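Local coordinates for protein myosin regulatory light chain (Physarum polycephalum, PDB 2BL0) that binds a calcium ion in an EF-hand loop and serves as a light chain of the myosin regulatory domain, at residues 53-57 with 58-62. Residues are numbered along the deposited sequence; the frame is centred on the assembly and turned at random.
Sequences KEFDL and ATFKT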
ATOM      1  N   LYS B  53     -17.615  21.100   5.747  1.00 10.77           N
ATOM      2  CA  LYS B  53     -16.646  21.297   4.673  1.00 10.83           C
ATOM      3  C   LYS B  53     -15.600  20.178   4.660  1.00 10.11           C
ATOM      4  O   LYS B  53     -14.819  20.101   3.713  1.00  9.49           O
ATOM      5  CB  LYS B  53     -15.969  22.657   4.798  1.00 11.50           C
ATOM      6  CG  LYS B  53     -15.007  22.777   5.964  1.00 13.29           C
ATOM      7  CD  LYS B  53     -14.433  24.182   6.086  1.00 15.39           C
ATOM      8  CE  LYS B  53     -13.265  24.212   7.075  1.00 16.82           C
ATOM      9  NZ  LYS B  53     -12.874  25.618   7.366  1.00 18.70           N
ATOM     10  N   GLU B  54     -15.569  19.353   5.714  1.00  9.85           N
ATOM     11  CA  GLU B  54     -14.662  18.191   5.795  1.00 10.11           C
ATOM     12  C   GLU B  54     -15.317  17.045   6.545  1.00  9.51           C
ATOM     13  O   GLU B  54     -16.354  17.226   7.193  1.00  9.79           O
ATOM     14  CB  GLU B  54     -13.334  18.561   6.485  1.00 11.06           C
ATOM     15  CG  GLU B  54     -13.367  19.860   7.236  1.00 14.53           C
ATOM     16  CD  GLU B  54     -12.143  20.091   8.093  1.00 16.86           C
ATOM     17  OE1 GLU B  54     -12.324  20.542   9.253  1.00 21.96           O
ATOM     18  OE2 GLU B  54     -11.017  19.842   7.613  1.00 17.93           O
ATOM     19  N   PHE B  55     -14.723  15.857   6.445  1.00  7.99           N
ATOM     20  CA  PHE B  55     -15.230  14.684   7.151  1.00  7.04           C
ATOM     21  C   PHE B  55     -14.092  13.870   7.757  1.00  5.91           C
ATOM     22  O   PHE B  55     -12.974  13.893   7.261  1.00  5.73           O
ATOM     23  CB  PHE B  55     -16.095  13.798   6.238  1.00  6.99           C
ATOM     24  CG  PHE B  55     -15.370  13.234   5.041  1.00  7.07           C
ATOM     25  CD1 PHE B  55     -15.221  13.980   3.873  1.00  7.19           C
ATOM     26  CD2 PHE B  55     -14.841  11.947   5.077  1.00  6.09           C
ATOM     27  CE1 PHE B  55     -14.551  13.422   2.759  1.00  6.04           C
ATOM     28  CE2 PHE B  55     -14.173  11.400   3.969  1.00  6.27           C
ATOM     29  CZ  PHE B  55     -14.021  12.152   2.820  1.00  7.77           C
ATOM     30  N   ASP B  56     -14.399  13.154   8.826  1.00  6.26           N
ATOM     31  CA  ASP B  56     -13.432  12.271   9.502  1.00  6.01           C
ATOM     32  C   ASP B  56     -13.676  10.803   9.157  1.00  5.72           C
ATOM     33  O   ASP B  56     -14.583  10.473   8.397  1.00  5.13           O
ATOM     34  CB  ASP B  56     -13.385  12.528  11.018  1.00  6.77           C
ATOM     35  CG  ASP B  56     -14.674  12.178  11.751  1.00  8.44           C
ATOM     36  OD1 ASP B  56     -15.565  11.498  11.209  1.00  7.78           O
ATOM     37  OD2 ASP B  56     -14.850  12.521  12.950  1.00 10.64           O
ATOM     38  N   LEU B  57     -12.847   9.924   9.709  1.00  5.46           N
ATOM     39  CA  LEU B  57     -12.879   8.519   9.348  1.00  5.86           C
ATOM     40  C   LEU B  57     -14.186   7.861   9.745  1.00  5.62           C
ATOM     41  O   LEU B  57     -14.739   7.100   8.970  1.00  5.80           O
ATOM     42  CB  LEU B  57     -11.711   7.765   9.989  1.00  5.31           C
ATOM     43  CG  LEU B  57     -11.707   6.242   9.810  1.00  5.46           C
ATOM     44  CD1 LEU B  57     -11.647   5.862   8.335  1.00  6.07           C
ATOM     45  CD2 LEU B  57     -10.577   5.612  10.607  1.00  8.68           C
ATOM     46  N   ALA B  58     -14.684   8.170  10.940  1.00  6.07           N
ATOM     47  CA  ALA B  58     -15.935   7.592  11.441  1.00  6.07           C
ATOM     48  C   ALA B  58     -17.067   7.906  10.492  1.00  6.12           C
ATOM     49  O   ALA B  58     -17.864   7.044  10.170  1.00  5.54           O
ATOM     50  CB  ALA B  58     -16.258   8.097  12.850  1.00  6.96           C
ATOM     51  N   THR B  59     -17.108   9.146  10.024  1.00  6.45           N
ATOM     52  CA  THR B  59     -18.080   9.582   9.034  1.00  6.39           C
ATOM     53  C   THR B  59     -17.931   8.848   7.698  1.00  6.26           C
ATOM     54  O   THR B  59     -18.900   8.331   7.125  1.00  6.60           O
ATOM     55  CB  THR B  59     -17.962  11.094   8.855  1.00  6.10           C
ATOM     56  OG1 THR B  59     -18.451  11.749  10.053  1.00  8.47           O
ATOM     57  CG2 THR B  59     -18.842  11.601   7.725  1.00  5.18           C
ATOM     58  N   PHE B  60     -16.705   8.760   7.217  1.00  6.21           N
ATOM     59  CA  PHE B  60     -16.432   8.090   5.967  1.00  5.73           C
ATOM     60  C   PHE B  60     -16.937   6.662   6.031  1.00  6.48           C
ATOM     61  O   PHE B  60     -17.558   6.194   5.087  1.00  6.40           O
ATOM     62  CB  PHE B  60     -14.934   8.103   5.695  1.00  6.01           C
ATOM     63  CG  PHE B  60     -14.530   7.500   4.381  1.00  5.73           C
ATOM     64  CD1 PHE B  60     -15.173   7.846   3.184  1.00  7.28           C
ATOM     65  CD2 PHE B  60     -13.454   6.643   4.319  1.00  5.48           C
ATOM     66  CE1 PHE B  60     -14.735   7.311   1.983  1.00  7.67           C
ATOM     67  CE2 PHE B  60     -13.033   6.117   3.120  1.00  7.58           C
ATOM     68  CZ  PHE B  60     -13.673   6.458   1.958  1.00  6.75           C
ATOM     69  N   LYS B  61     -16.665   5.974   7.141  1.00  6.56           N
ATOM     70  CA  LYS B  61     -17.142   4.589   7.318  1.00  7.25           C
ATOM     71  C   LYS B  61     -18.650   4.495   7.227  1.00  7.50           C
ATOM     72  O   LYS B  61     -19.186   3.632   6.527  1.00  7.39           O
ATOM     73  CB  LYS B  61     -16.677   4.046   8.666  1.00  7.97           C
ATOM     74  CG  LYS B  61     -15.229   3.652   8.680  1.00  8.97           C
ATOM     75  CD  LYS B  61     -14.796   3.246  10.088  1.00 10.49           C
ATOM     76  CE  LYS B  61     -13.358   2.815  10.115  1.00 13.72           C
ATOM     77  NZ  LYS B  61     -12.973   2.252  11.435  1.00 13.41           N
ATOM     78  N   THR B  62     -19.321   5.389   7.940  1.00  8.31           N
ATOM     79  CA  THR B  62     -20.765   5.432   8.017  1.00  8.86           C
ATOM     80  C   THR B  62     -21.371   5.681   6.633  1.00  8.28           C
ATOM     81  O   THR B  62     -22.309   5.010   6.229  1.00  8.57           O
ATOM     82  CB  THR B  62     -21.222   6.539   9.004  1.00  9.38           C
ATOM     83  OG1 THR B  62     -20.696   6.301  10.332  1.00 11.72           O
ATOM     84  CG2 THR B  62     -22.702   6.495   9.182  1.00 11.39           C
TER
HETATM   85  O   HOH W   1     -17.038  14.152   9.937  1.00 27.50           O
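Asp56 O accepts from Phe60 N at 3.0 Å and Leu57 O from Lys61 N at 2.9 Å, so regular helical bonding begins at the N-cap residue, in the connection from strand 54-55. That N-cap is Asp56. With chi1 at 66°, its CG sits gathered in over the main chain, which brings the carboxylate to the helix start. There Asp56 OD1 takes the N-H of Thr59 nearly along its own C-O axis, at 3.1 Å from Thr59 N and with 163° at the hydrogen. A water also bridges the two residues, accepting from Asp56 N and hydrogen-bonded to Thr59 OG1 at 2.8 Å. Replacing Asp56 by alanine removes the carboxylate, which would probably leave Thr59 N without its side-chain acceptor and the first turn less firmly fixed.

Thr59 also turns CG2 against CB of Phe55, 3.8 Å away. The Phe55 ring brings CE2 to 3.8 Å from Phe60 CD1, the two planes inclined at 39° in an oblique aromatic pair. One turn on from Leu57, the extended chain of Lys61 lays CE beside Leu57 CG at 3.8 Å.

This strand-to-helix junction faces the calcium-binding EF-hand: strand 54-55 pairs antiparallel with strand 22-23 of its loop, as in the small sheet that links paired EF-hand loops, Asp56 touches Lys21, and Phe60 packs between helices 4-14 and 27-33, with Phe55 against Leu27.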